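Local atomic coordinates of putative sugar binding protein (Salmonella enterica subsp. enterica serovar Typhimurium, PDB entry 3KNZ), a protein that probably binds a phosphorylated sugar or related carbohydrate derivative through its SIS fold, although its physiological substrate and activity are not established. Residues A[51-56]-A[74-79]; A[221-226]-A[272-277]; A[192-197]-A[321-326]; A[36-41]-A[144-149]. All coordinates share one frame; numbering follows the deposited sequence.

In the fold
From the N terminus, helix 36-47 is the first element engaged: interaction 4 joins it to the edge strand 144-145 and closes a loop of about a hundred residues. Interaction 1 lies wholly within that loop, closing the short beta-alpha-beta unit 52-83 of the same parallel sheet. Interaction 3 opens later, on the long helix 185-215, and closes on the loop before the last helix; interaction 2, which pairs two adjacent inner strands of the second parallel sheet, falls between its ends. Interactions 1 and 2 lie on opposite sides of the chain's centre. Arg74 and Asp323 form a salt bridge joining interactions 1 and 3.

Interaction 1. Residues A[51-56]-A[74-79]; sequences TRIILT and RWCALP
Ile53 N donates a nearly straight hydrogen bond to Pro79 O (2.9 Å, 172° at the hydrogen), which brings the start of strand 52-56 against the chain leaving helix 59-76, the two running at close to a right angle. Ala77, with positive phi, ends the helical run and lets Leu78 and Pro79 turn back onto the strand. Beside this bond the packing is apolar. The CD1 methyl of Ile53, on a branch that lies beside the backbone N (chi1 -63°), reaches Leu78 CD1 at 3.6 Å and Cys76 CB at 3.9 Å; the Ile53 and Leu78 side chains cross roughly perpendicular. Leu78 CD2 and Pro79 CD both rest against the carbonyl oxygen of Thr51, each 3.4 Å from Thr51 O. Arg52 bends at chi3 (-45°) and brings one face of its guanidinium over the proline ring, with NH2 3.5 Å from Pro79 CB, while its NE is engaged in a salt bridge with Asp81. The contact completes the beta-alpha-beta crossover of strand 52-56, helix 59-76 and strand 80-83. Strand 99-105 pairs with 52-56 along its other edge, helix 161-179 packs on Cys76, and Arg95 of the second subunit packs on Pro79.

Interaction 2. Residues A[221-226]-A[272-277]; sequences RDSADI and QSALIM
Ile226 and Ala274 pair in parallel, CA to CA 4.8 Å, at the start of two neighbouring strands in the second five-stranded sheet, whose strand order 2-1-3-4-5 is that of an SIS-type alpha/beta fold. The tight part lies around this pair. Ala274 N donates to Asp225 O (3.0 Å, 161° at the hydrogen), and Ile226 CA makes a C-H...O contact with Ala274 O. On the face that carries Ile226 and Ala274, the Ala274 methyl lies against Ser223 CB at 3.8 Å, and Ile226 CG2 meets Ile276 CD1 at 4.0 Å. With CG1 beside the backbone N of Ile226 (chi1 -58°), CG2 is left anti to that N, beside the carbonyl carbon.

Ahead of the two strands, at Ala224 and Gln272, the contact loosens: these exposed residues meet without a hydrogen bond, Ala224 N 3.5 Å from Gln272 O, and the Gln272 amide turns away. The opposite face, by contrast, is buried and polar: Asp225 OD2 forms a salt bridge with Arg227, and a bound imidazole, probably from the crystallisation liquor, lies near. Ser273 OG donates a hydrogen bond to Asp225 OD1 (3.0 Å) on its syn side, 17° out of the carboxylate plane.

Interaction 3. Residues A[192-197]-A[321-326]; sequences LLRMEK and DEDFAV
An Asx turn at Asp321, in the loop leading to the last helix, presents three acidic residues and a phenylalanine to the long helix 185-215. Arg194 of that helix reaches into the acidic group and forms a salt-bridge network. Its chain bends at chi3 (-84°), setting the guanidinium nearly coplanar with the Asp321 carboxylate, the planes 7° apart. NH1 lies 2.9 Å from Asp321 OD1, but the hydrogen bonds from NH1 to the two oxygens of this carboxylate are weak. Asp323 OD2 sits at the guanidinium edge, 3.3 Å from Arg194 NH1 and approached on its anti side, whereas Glu322 OE2 lies well out of the plane and contributes charge alone.

Asp321 OD1 also accepts from Asp323 N (2.8 Å, through the anti lone pair) and from Phe324 N, which approaches from above the carboxylate plane. Phe324 packs against the helix beside this group: Met195 CG stands over the centre of its ring, 3.6 Å from the centroid, with Asp323 CB over the opposite face. The selenium of Met195, a selenomethionine, lies obliquely to the ring, and Arg194 CB abuts the ring edge.

Asp323 is shared with Arg74 of helix 59-76 through OD1. Two arginines beside three carboxylates would partly balance the charge here, and the backbone bonds to Asp321 OD1 probably help hold its carboxylate in place for Arg194.

Interaction 4. Residues A[36-41]-A[144-149]; sequences EDLWRA and YILTVP
Leu146 and Ala41 touch where helix 36-47 packs on strand 144-145, the outermost strand of the parallel sheet in the SIS domain, and on the chain that follows it. No direct hydrogen bond crosses this contact; it consists of apolar packing, an aromatic face and bridging waters.

The apolar part is centred on Leu146. Its CG lies beside the backbone N (chi1 -48°), and the branch beyond carries CD2 to the helix, where it comes within 3.4 Å of Asp37 O and 3.9 Å of Ala41 CB. CD1 of the same residue faces Leu38 CD2 more distantly. Leu146 also packs on Ala128 and Met130 of strand 126-131, while Leu38 also touches Leu171 of helix 161-179.

The aromatic part belongs to Tyr144. One face of its ring is turned to the helix at Ala41: Ala41 CA stands 4.2 Å above the ring plane, displaced toward the rim, and the Tyr144 and Ala41 CB atoms meet at 4.3 Å.

The polar part gathers at Asp37, whose carboxylate also forms a salt bridge with Arg35. Its CG is set between the backbone N and the carbonyl carbon (chi1 56°), a placement that turns OD2 toward the loop after the strand. Two waters bridge from there to backbone carbonyls. One lies 2.7 Å from Ile145 O and farther, 3.3 Å, from Asp37 OD2; the other is 2.7 Å from Asp37 OD2 and 2.8 Å from Thr147 O.

Interaction 1. Residues A[51-56]-A[74-79]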
loop_
_atom_site.group_PDB
_atom_site.type_symbol
_atom_site.label_atom_id
_atom_site.label_comp_id
_atom_site.label_asym_id
_atom_site.label_seq_id
_atom_site.Cartn_x
_atom_site.Cartn_y
_atom_site.Cartn_z
ATOM N N THR A 51 -12.659 10.041 16.619
ATOM C CA THR A 51 -11.778 11.069 16.069
ATOM C C THR A 51 -11.280 10.785 14.652
ATOM O O THR A 51 -10.703 11.667 14.012
ATOM C CB THR A 51 -10.557 11.268 16.981
ATOM O OG1 THR A 51 -9.681 10.139 16.867
ATOM C CG2 THR A 51 -11.003 11.437 18.437
ATOM N N ARG A 52 -11.494 9.570 14.156
ATOM C CA ARG A 52 -11.056 9.219 12.799
ATOM C C ARG A 52 -11.744 7.947 12.292
ATOM O O ARG A 52 -12.266 7.148 13.079
ATOM C CB ARG A 52 -9.533 9.024 12.772
ATOM C CG ARG A 52 -9.045 7.765 13.510
ATOM C CD ARG A 52 -7.521 7.734 13.715
ATOM N NE ARG A 52 -6.761 8.102 12.518
ATOM C CZ ARG A 52 -6.254 9.313 12.278
ATOM N NH1 ARG A 52 -6.400 10.301 13.154
ATOM N NH2 ARG A 52 -5.583 9.538 11.157
ATOM N N ILE A 53 -11.772 7.770 10.975
ATOM C CA ILE A 53 -12.316 6.536 10.413
ATOM C C ILE A 53 -11.151 5.723 9.859
ATOM O O ILE A 53 -10.244 6.273 9.236
ATOM C CB ILE A 53 -13.375 6.751 9.286
ATOM C CG1 ILE A 53 -14.625 7.477 9.801
ATOM C CG2 ILE A 53 -13.800 5.402 8.682
ATOM C CD1 ILE A 53 -14.475 8.964 9.897
ATOM N N ILE A 54 -11.173 4.420 10.120
ATOM C CA ILE A 54 -10.156 3.504 9.623
ATOM C C ILE A 54 -10.872 2.436 8.802
ATOM O O ILE A 54 -11.639 1.648 9.349
ATOM C CB ILE A 54 -9.397 2.832 10.783
ATOM C CG1 ILE A 54 -8.706 3.884 11.659
ATOM C CG2 ILE A 54 -8.384 1.831 10.261
ATOM C CD1 ILE A 54 -8.007 3.300 12.894
ATOM N N LEU A 55 -10.664 2.444 7.488
ATOM C CA LEU A 55 -11.253 1.438 6.597
ATOM C C LEU A 55 -10.209 0.354 6.361
ATOM O O LEU A 55 -9.106 0.649 5.900
ATOM C CB LEU A 55 -11.632 2.057 5.256
ATOM C CG LEU A 55 -12.460 3.340 5.301
ATOM C CD1 LEU A 55 -12.794 3.756 3.874
ATOM C CD2 LEU A 55 -13.723 3.155 6.124
ATOM N N THR A 56 -10.543 -0.894 6.671
ATOM C CA THR A 56 -9.579 -1.975 6.507
ATOM C C THR A 56 -10.152 -3.169 5.752
ATOM O O THR A 56 -11.325 -3.503 5.889
ATOM C CB THR A 56 -9.029 -2.458 7.867
ATOM O OG1 THR A 56 -7.863 -3.259 7.646
ATOM C CG2 THR A 56 -10.089 -3.256 8.647
ATOM N N ARG A 74 -13.994 14.345 3.425
ATOM C CA ARG A 74 -14.701 15.601 3.259
ATOM C C ARG A 74 -16.008 15.648 4.038
ATOM O O ARG A 74 -16.221 16.547 4.851
ATOM C CB ARG A 74 -14.974 15.837 1.771
ATOM C CG ARG A 74 -15.531 17.210 1.427
ATOM C CD ARG A 74 -15.710 17.325 -0.069
ATOM N NE ARG A 74 -14.446 17.087 -0.750
ATOM C CZ ARG A 74 -14.331 16.664 -2.004
ATOM N NH1 ARG A 74 -15.412 16.395 -2.729
ATOM N NH2 ARG A 74 -13.128 16.477 -2.532
ATOM N N TRP A 75 -16.864 14.658 3.811
ATOM C CA TRP A 75 -18.193 14.660 4.413
ATOM C C TRP A 75 -18.276 14.156 5.847
ATOM O O TRP A 75 -19.238 14.457 6.547
ATOM C CB TRP A 75 -19.177 13.945 3.495
ATOM C CG TRP A 75 -19.376 14.722 2.231
ATOM C CD1 TRP A 75 -18.982 14.371 0.975
ATOM C CD2 TRP A 75 -19.967 16.025 2.114
ATOM N NE1 TRP A 75 -19.320 15.359 0.079
ATOM C CE2 TRP A 75 -19.925 16.383 0.755
ATOM C CE3 TRP A 75 -20.550 16.913 3.029
ATOM C CZ2 TRP A 75 -20.438 17.584 0.288
ATOM C CZ3 TRP A 75 -21.055 18.107 2.563
ATOM C CH2 TRP A 75 -20.996 18.433 1.207
ATOM N N CYS A 76 -17.279 13.398 6.288
ATOM C CA CYS A 76 -17.224 12.970 7.684
ATOM C C CYS A 76 -16.507 14.044 8.492
ATOM O O CYS A 76 -16.696 14.153 9.696
ATOM C CB CYS A 76 -16.498 11.638 7.830
ATOM S SG CYS A 76 -17.369 10.246 7.084
ATOM N N ALA A 77 -15.685 14.841 7.810
ATOM C CA ALA A 77 -14.930 15.917 8.448
ATOM C C ALA A 77 -13.935 15.338 9.445
ATOM O O ALA A 77 -13.606 15.957 10.441
ATOM C CB ALA A 77 -15.873 16.890 9.131
ATOM N N LEU A 78 -13.462 14.134 9.154
ATOM C CA LEU A 78 -12.501 13.432 9.999
ATOM C C LEU A 78 -11.430 12.809 9.126
ATOM O O LEU A 78 -11.637 12.599 7.927
ATOM C CB LEU A 78 -13.183 12.308 10.785
ATOM C CG LEU A 78 -14.150 12.684 11.905
ATOM C CD1 LEU A 78 -14.847 11.442 12.442
ATOM C CD2 LEU A 78 -13.403 13.414 13.009
ATOM N N PRO A 79 -10.262 12.528 9.718
ATOM C CA PRO A 79 -9.254 11.825 8.947
ATOM C C PRO A 79 -9.772 10.443 8.584
ATOM O O PRO A 79 -10.527 9.853 9.356
ATOM C CB PRO A 79 -8.085 11.697 9.928
ATOM C CG PRO A 79 -8.269 12.793 10.900
ATOM C CD PRO A 79 -9.752 12.991 11.020
#

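Interaction 2. Residues A[221-226]-A[272-277]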
loop_
_atom_site.group_PDB
_atom_site.type_symbol
_atom_site.label_atom_id
_atom_site.label_comp_id
_atom_site.label_asym_id
_atom_site.label_seq_id
_atom_site.Cartn_x
_atom_site.Cartn_y
_atom_site.Cartn_z
ATOM N N ARG A 221 -4.319 -9.242 -26.058
ATOM C CA ARG A 221 -4.036 -10.661 -25.841
ATOM C C ARG A 221 -2.547 -10.936 -26.101
ATOM O O ARG A 221 -1.902 -11.666 -25.348
ATOM C CB ARG A 221 -4.870 -11.545 -26.776
ATOM C CG ARG A 221 -6.382 -11.444 -26.610
ATOM C CD ARG A 221 -7.101 -12.382 -27.580
ATOM N N ASP A 222 -2.009 -10.329 -27.162
ATOM C CA ASP A 222 -0.611 -10.535 -27.573
ATOM C C ASP A 222 0.458 -9.772 -26.753
ATOM O O ASP A 222 1.632 -9.767 -27.129
ATOM C CB ASP A 222 -0.460 -10.193 -29.066
ATOM N N SER A 223 0.068 -9.137 -25.648
ATOM C CA SER A 223 1.015 -8.397 -24.813
ATOM C C SER A 223 1.452 -9.243 -23.613
ATOM O O SER A 223 0.620 -9.883 -22.956
ATOM C CB SER A 223 0.396 -7.083 -24.335
ATOM O OG SER A 223 -0.768 -7.323 -23.565
ATOM N N ALA A 224 2.759 -9.242 -23.333
ATOM C CA ALA A 224 3.351 -10.018 -22.227
ATOM C C ALA A 224 2.750 -9.684 -20.868
ATOM O O ALA A 224 2.485 -10.572 -20.057
ATOM C CB ALA A 224 4.865 -9.798 -22.184
ATOM N N ASP A 225 2.577 -8.391 -20.618
ATOM C CA ASP A 225 2.000 -7.918 -19.376
ATOM C C ASP A 225 1.392 -6.541 -19.600
ATOM O O ASP A 225 1.821 -5.779 -20.473
ATOM C CB ASP A 225 3.048 -7.864 -18.265
ATOM C CG ASP A 225 4.116 -6.821 -18.518
ATOM O OD1 ASP A 225 4.373 -6.483 -19.687
ATOM O OD2 ASP A 225 4.709 -6.344 -17.541
ATOM N N ILE A 226 0.397 -6.225 -18.789
ATOM C CA ILE A 226 -0.336 -4.994 -18.938
ATOM C C ILE A 226 -0.120 -4.119 -17.722
ATOM O O ILE A 226 -0.131 -4.601 -16.598
ATOM C CB ILE A 226 -1.838 -5.298 -19.097
ATOM C CG1 ILE A 226 -2.047 -6.205 -20.322
ATOM C CG2 ILE A 226 -2.643 -4.000 -19.183
ATOM C CD1 ILE A 226 -3.452 -6.802 -20.450
ATOM N N GLN A 272 7.881 -4.765 -24.264
ATOM C CA GLN A 272 6.888 -5.840 -24.373
ATOM C C GLN A 272 5.595 -5.535 -23.594
ATOM O O GLN A 272 4.630 -6.299 -23.660
ATOM C CB GLN A 272 7.455 -7.161 -23.831
ATOM C CG GLN A 272 8.944 -7.412 -24.083
ATOM C CD GLN A 272 9.346 -7.327 -25.538
ATOM O OE1 GLN A 272 8.611 -7.748 -26.431
ATOM N NE2 GLN A 272 10.538 -6.792 -25.782
ATOM N N SER A 273 5.586 -4.435 -22.848
ATOM C CA SER A 273 4.432 -4.060 -22.036
ATOM C C SER A 273 3.380 -3.267 -22.787
ATOM O O SER A 273 3.683 -2.574 -23.754
ATOM C CB SER A 273 4.880 -3.203 -20.860
ATOM O OG SER A 273 5.803 -3.884 -20.051
ATOM N N ALA A 274 2.142 -3.380 -22.313
ATOM C CA ALA A 274 1.017 -2.622 -22.850
ATOM C C ALA A 274 0.588 -1.662 -21.761
ATOM O O ALA A 274 0.544 -2.022 -20.582
ATOM C CB ALA A 274 -0.137 -3.532 -23.234
ATOM N N LEU A 275 0.303 -0.428 -22.148
ATOM C CA LEU A 275 -0.121 0.572 -21.193
ATOM C C LEU A 275 -1.571 0.953 -21.453
ATOM O O LEU A 275 -1.969 1.169 -22.601
ATOM C CB LEU A 275 0.754 1.825 -21.304
ATOM C CG LEU A 275 0.480 2.936 -20.282
ATOM C CD1 LEU A 275 0.758 2.436 -18.870
ATOM C CD2 LEU A 275 1.322 4.166 -20.582
ATOM N N ILE A 276 -2.362 0.977 -20.388
ATOM C CA ILE A 276 -3.715 1.474 -20.447
ATOM C C ILE A 276 -3.644 2.651 -19.504
ATOM O O ILE A 276 -3.229 2.516 -18.352
ATOM C CB ILE A 276 -4.770 0.460 -19.999
ATOM C CG1 ILE A 276 -4.790 -0.742 -20.959
ATOM C CG2 ILE A 276 -6.140 1.126 -19.977
ATOM C CD1 ILE A 276 -5.767 -1.840 -20.587
HETATM N N MSE A 277 -4.011 3.818 -20.005
HETATM C CA MSE A 277 -3.894 5.037 -19.241
HETATM C C MSE A 277 -5.253 5.690 -19.155
HETATM O O MSE A 277 -6.008 5.698 -20.130
HETATM C CB MSE A 277 -2.915 5.961 -19.963
HETATM C CG MSE A 277 -2.276 7.035 -19.110
HETATM SE SE MSE A 277 -1.110 8.165 -20.194
HETATM C CE MSE A 277 -0.352 6.807 -21.357
#

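Interaction 3. Residues A[192-197]-A[321-326]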
loop_
_atom_site.group_PDB
_atom_site.type_symbol
_atom_site.label_atom_id
_atom_site.label_comp_id
_atom_site.label_asym_id
_atom_site.label_seq_id
_atom_site.Cartn_x
_atom_site.Cartn_y
_atom_site.Cartn_z
ATOM N N LEU A 192 -27.271 13.565 -4.675
ATOM C CA LEU A 192 -28.038 12.437 -5.199
ATOM C C LEU A 192 -28.275 12.616 -6.701
ATOM O O LEU A 192 -28.158 11.646 -7.456
ATOM C CB LEU A 192 -29.347 12.225 -4.418
ATOM C CG LEU A 192 -29.176 11.783 -2.950
ATOM C CD1 LEU A 192 -30.531 11.587 -2.276
ATOM C CD2 LEU A 192 -28.337 10.508 -2.817
ATOM N N LEU A 193 -28.604 13.836 -7.135
ATOM C CA LEU A 193 -28.727 14.130 -8.572
ATOM C C LEU A 193 -27.477 13.661 -9.305
ATOM O O LEU A 193 -27.549 12.907 -10.281
ATOM C CB LEU A 193 -28.870 15.630 -8.829
ATOM C CG LEU A 193 -30.227 16.215 -9.175
ATOM C CD1 LEU A 193 -30.245 17.746 -9.054
ATOM C CD2 LEU A 193 -30.563 15.787 -10.584
ATOM N N ARG A 194 -26.330 14.130 -8.830
ATOM C CA ARG A 194 -25.060 13.798 -9.444
ATOM C C ARG A 194 -24.834 12.293 -9.519
ATOM O O ARG A 194 -24.478 11.774 -10.576
ATOM C CB ARG A 194 -23.911 14.498 -8.716
ATOM C CG ARG A 194 -23.895 16.013 -8.933
ATOM C CD ARG A 194 -22.506 16.565 -8.700
ATOM N NE ARG A 194 -22.200 16.843 -7.306
ATOM C CZ ARG A 194 -20.994 16.722 -6.759
ATOM N NH1 ARG A 194 -19.970 16.220 -7.446
ATOM N NH2 ARG A 194 -20.833 17.036 -5.484
HETATM N N MSE A 195 -25.056 11.597 -8.408
HETATM C CA MSE A 195 -24.884 10.146 -8.380
HETATM C C MSE A 195 -25.810 9.508 -9.394
HETATM O O MSE A 195 -25.395 8.654 -10.175
HETATM C CB MSE A 195 -25.163 9.579 -6.984
HETATM C CG MSE A 195 -24.091 9.921 -5.952
HETATM SE SE MSE A 195 -24.622 9.397 -4.169
HETATM C CE MSE A 195 -23.116 10.074 -3.168
ATOM N N GLU A 196 -27.064 9.948 -9.375
ATOM C CA GLU A 196 -28.092 9.455 -10.279
ATOM C C GLU A 196 -27.739 9.748 -11.745
ATOM O O GLU A 196 -27.989 8.927 -12.620
ATOM C CB GLU A 196 -29.432 10.092 -9.912
ATOM C CG GLU A 196 -30.599 9.647 -10.768
ATOM C CD GLU A 196 -31.864 10.455 -10.515
ATOM O OE1 GLU A 196 -31.781 11.633 -10.096
ATOM O OE2 GLU A 196 -32.958 9.911 -10.758
ATOM N N LYS A 197 -27.169 10.913 -12.022
ATOM C CA LYS A 197 -26.801 11.228 -13.393
ATOM C C LYS A 197 -25.694 10.278 -13.863
ATOM O O LYS A 197 -25.765 9.740 -14.970
ATOM C CB LYS A 197 -26.360 12.682 -13.535
ATOM C CG LYS A 197 -26.080 13.105 -14.979
ATOM C CD LYS A 197 -25.618 14.551 -15.062
ATOM C CE LYS A 197 -25.229 14.945 -16.477
ATOM N NZ LYS A 197 -24.670 16.328 -16.536
ATOM N N ASP A 321 -17.758 13.502 -13.261
ATOM C CA ASP A 321 -18.020 14.119 -11.973
ATOM C C ASP A 321 -16.744 13.948 -11.145
ATOM O O ASP A 321 -16.187 12.847 -11.100
ATOM C CB ASP A 321 -19.206 13.419 -11.319
ATOM C CG ASP A 321 -19.663 14.100 -10.062
ATOM O OD1 ASP A 321 -18.883 14.153 -9.086
ATOM O OD2 ASP A 321 -20.829 14.543 -10.039
ATOM N N GLU A 322 -16.264 15.019 -10.511
ATOM C CA GLU A 322 -15.025 14.909 -9.733
ATOM C C GLU A 322 -15.124 13.911 -8.579
ATOM O O GLU A 322 -14.110 13.409 -8.111
ATOM C CB GLU A 322 -14.514 16.261 -9.201
ATOM C CG GLU A 322 -15.374 16.942 -8.171
ATOM C CD GLU A 322 -16.553 17.660 -8.779
ATOM O OE1 GLU A 322 -16.694 17.621 -10.019
ATOM O OE2 GLU A 322 -17.333 18.270 -8.018
ATOM N N ASP A 323 -16.330 13.613 -8.117
ATOM C CA ASP A 323 -16.482 12.669 -7.024
ATOM C C ASP A 323 -16.967 11.308 -7.516
ATOM O O ASP A 323 -16.502 10.271 -7.044
ATOM C CB ASP A 323 -17.470 13.213 -5.984
ATOM C CG ASP A 323 -16.961 14.468 -5.277
ATOM O OD1 ASP A 323 -15.793 14.477 -4.830
ATOM O OD2 ASP A 323 -17.743 15.437 -5.144
ATOM N N PHE A 324 -17.864 11.308 -8.497
ATOM C CA PHE A 324 -18.505 10.064 -8.907
ATOM C C PHE A 324 -18.004 9.427 -10.194
ATOM O O PHE A 324 -18.471 8.351 -10.567
ATOM C CB PHE A 324 -20.018 10.278 -8.943
ATOM C CG PHE A 324 -20.535 11.009 -7.732
ATOM C CD1 PHE A 324 -20.282 10.519 -6.457
ATOM C CD2 PHE A 324 -21.254 12.184 -7.861
ATOM C CE1 PHE A 324 -20.740 11.193 -5.325
ATOM C CE2 PHE A 324 -21.711 12.858 -6.738
ATOM C CZ PHE A 324 -21.457 12.357 -5.467
ATOM N N ALA A 325 -17.034 10.055 -10.851
ATOM C CA ALA A 325 -16.461 9.474 -12.064
ATOM C C ALA A 325 -15.823 8.109 -11.759
ATOM O O ALA A 325 -15.552 7.320 -12.662
ATOM C CB ALA A 325 -15.439 10.415 -12.672
ATOM N N VAL A 326 -15.581 7.828 -10.486
ATOM C CA VAL A 326 -14.992 6.549 -10.108
ATOM C C VAL A 326 -15.884 5.375 -10.549
ATOM O O VAL A 326 -15.388 4.287 -10.845
ATOM C CB VAL A 326 -14.692 6.481 -8.590
ATOM C CG1 VAL A 326 -13.686 7.567 -8.209
ATOM C CG2 VAL A 326 -15.968 6.609 -7.778
HETATM O O HOH W 1 -22.912 12.868 -12.082
#

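Interaction 4. Residues A[36-41]-A[144-149]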
loop_
_atom_site.group_PDB
_atom_site.type_symbol
_atom_site.label_atom_id
_atom_site.label_comp_id
_atom_site.label_asym_id
_atom_site.label_seq_id
_atom_site.Cartn_x
_atom_site.Cartn_y
_atom_site.Cartn_z
ATOM N N GLU A 36 -31.328 3.032 7.903
ATOM C CA GLU A 36 -31.284 3.283 9.339
ATOM C C GLU A 36 -29.959 2.800 9.911
ATOM O O GLU A 36 -29.429 3.396 10.853
ATOM C CB GLU A 36 -32.452 2.611 10.068
ATOM C CG GLU A 36 -33.845 3.100 9.643
ATOM C CD GLU A 36 -34.070 4.610 9.825
ATOM O OE1 GLU A 36 -33.099 5.398 9.773
ATOM O OE2 GLU A 36 -35.241 5.015 9.994
ATOM N N ASP A 37 -29.420 1.728 9.330
ATOM C CA ASP A 37 -28.149 1.188 9.787
ATOM C C ASP A 37 -27.054 2.237 9.634
ATOM O O ASP A 37 -26.280 2.464 10.566
ATOM C CB ASP A 37 -27.789 -0.117 9.065
ATOM C CG ASP A 37 -27.770 0.025 7.561
ATOM O OD1 ASP A 37 -28.445 0.937 7.035
ATOM O OD2 ASP A 37 -27.097 -0.796 6.900
ATOM N N LEU A 38 -26.999 2.899 8.482
ATOM C CA LEU A 38 -26.008 3.951 8.279
ATOM C C LEU A 38 -26.228 5.087 9.274
ATOM O O LEU A 38 -25.269 5.613 9.846
ATOM C CB LEU A 38 -26.054 4.493 6.852
ATOM C CG LEU A 38 -25.670 3.507 5.750
ATOM C CD1 LEU A 38 -25.783 4.189 4.397
ATOM C CD2 LEU A 38 -24.270 2.958 5.963
ATOM N N TRP A 39 -27.489 5.457 9.487
ATOM C CA TRP A 39 -27.806 6.519 10.433
ATOM C C TRP A 39 -27.418 6.169 11.872
ATOM O O TRP A 39 -26.844 7.007 12.567
ATOM C CB TRP A 39 -29.275 6.941 10.319
ATOM C CG TRP A 39 -29.504 7.758 9.080
ATOM C CD1 TRP A 39 -29.916 7.307 7.852
ATOM C CD2 TRP A 39 -29.278 9.167 8.934
ATOM N NE1 TRP A 39 -29.979 8.354 6.959
ATOM C CE2 TRP A 39 -29.590 9.505 7.595
ATOM C CE3 TRP A 39 -28.854 10.178 9.806
ATOM C CZ2 TRP A 39 -29.493 10.814 7.112
ATOM C CZ3 TRP A 39 -28.755 11.473 9.326
ATOM C CH2 TRP A 39 -29.074 11.780 7.992
ATOM N N ARG A 40 -27.702 4.949 12.320
ATOM C CA ARG A 40 -27.310 4.551 13.678
ATOM C C ARG A 40 -25.808 4.701 13.854
ATOM O O ARG A 40 -25.345 5.204 14.875
ATOM C CB ARG A 40 -27.723 3.115 13.997
ATOM C CG ARG A 40 -29.210 2.937 14.248
ATOM C CD ARG A 40 -29.533 1.535 14.752
ATOM N NE ARG A 40 -29.190 0.508 13.769
ATOM C CZ ARG A 40 -29.984 0.117 12.772
ATOM N NH1 ARG A 40 -31.188 0.664 12.600
ATOM N NH2 ARG A 40 -29.568 -0.825 11.938
ATOM N N ALA A 41 -25.055 4.258 12.851
ATOM C CA ALA A 41 -23.595 4.364 12.868
ATOM C C ALA A 41 -23.168 5.832 12.873
ATOM O O ALA A 41 -22.219 6.207 13.557
ATOM C CB ALA A 41 -22.986 3.628 11.671
ATOM N N TYR A 144 -21.842 -2.209 14.597
ATOM C CA TYR A 144 -22.832 -1.770 13.618
ATOM C C TYR A 144 -22.691 -2.509 12.289
ATOM O O TYR A 144 -21.716 -2.323 11.568
ATOM C CB TYR A 144 -22.726 -0.252 13.418
ATOM C CG TYR A 144 -22.953 0.492 14.709
ATOM C CD1 TYR A 144 -24.241 0.795 15.141
ATOM C CD2 TYR A 144 -21.884 0.847 15.529
ATOM C CE1 TYR A 144 -24.456 1.450 16.337
ATOM C CE2 TYR A 144 -22.091 1.505 16.733
ATOM C CZ TYR A 144 -23.379 1.807 17.129
ATOM O OH TYR A 144 -23.595 2.465 18.321
ATOM N N ILE A 145 -23.662 -3.365 11.977
ATOM C CA ILE A 145 -23.643 -4.098 10.722
ATOM C C ILE A 145 -24.148 -3.185 9.606
ATOM O O ILE A 145 -25.340 -2.881 9.546
ATOM C CB ILE A 145 -24.517 -5.365 10.767
ATOM C CG1 ILE A 145 -24.000 -6.367 11.799
ATOM C CG2 ILE A 145 -24.544 -6.042 9.411
ATOM C CD1 ILE A 145 -24.278 -5.995 13.232
ATOM N N LEU A 146 -23.241 -2.759 8.730
ATOM C CA LEU A 146 -23.579 -1.879 7.596
ATOM C C LEU A 146 -23.542 -2.658 6.265
ATOM O O LEU A 146 -23.034 -2.176 5.247
ATOM C CB LEU A 146 -22.601 -0.698 7.548
ATOM C CG LEU A 146 -22.353 0.044 8.874
ATOM C CD1 LEU A 146 -21.389 1.218 8.663
ATOM C CD2 LEU A 146 -23.668 0.513 9.509
ATOM N N THR A 147 -24.096 -3.864 6.283
ATOM C CA THR A 147 -24.086 -4.738 5.121
ATOM C C THR A 147 -24.326 -4.003 3.811
ATOM O O THR A 147 -25.177 -3.126 3.731
ATOM C CB THR A 147 -25.178 -5.828 5.247
ATOM O OG1 THR A 147 -25.108 -6.444 6.539
ATOM C CG2 THR A 147 -25.020 -6.891 4.151
ATOM N N VAL A 148 -23.553 -4.367 2.789
ATOM C CA VAL A 148 -23.748 -3.843 1.442
ATOM C C VAL A 148 -24.960 -4.617 0.890
ATOM O O VAL A 148 -24.928 -5.852 0.827
ATOM C CB VAL A 148 -22.505 -4.074 0.536
ATOM C CG1 VAL A 148 -22.747 -3.525 -0.873
ATOM C CG2 VAL A 148 -21.254 -3.439 1.149
ATOM N N PRO A 149 -26.038 -3.900 0.520
ATOM C CA PRO A 149 -27.290 -4.505 0.044
ATOM C C PRO A 149 -27.206 -5.125 -1.350
ATOM O O PRO A 149 -27.577 -4.489 -2.337
ATOM C CB PRO A 149 -28.272 -3.326 0.050
ATOM C CG PRO A 149 -27.426 -2.117 -0.107
ATOM C CD PRO A 149 -26.105 -2.427 0.537
HETATM O O HOH W 2 -27.666 -2.569 4.917
HETATM O O HOH W 3 -27.412 -3.858 8.051
#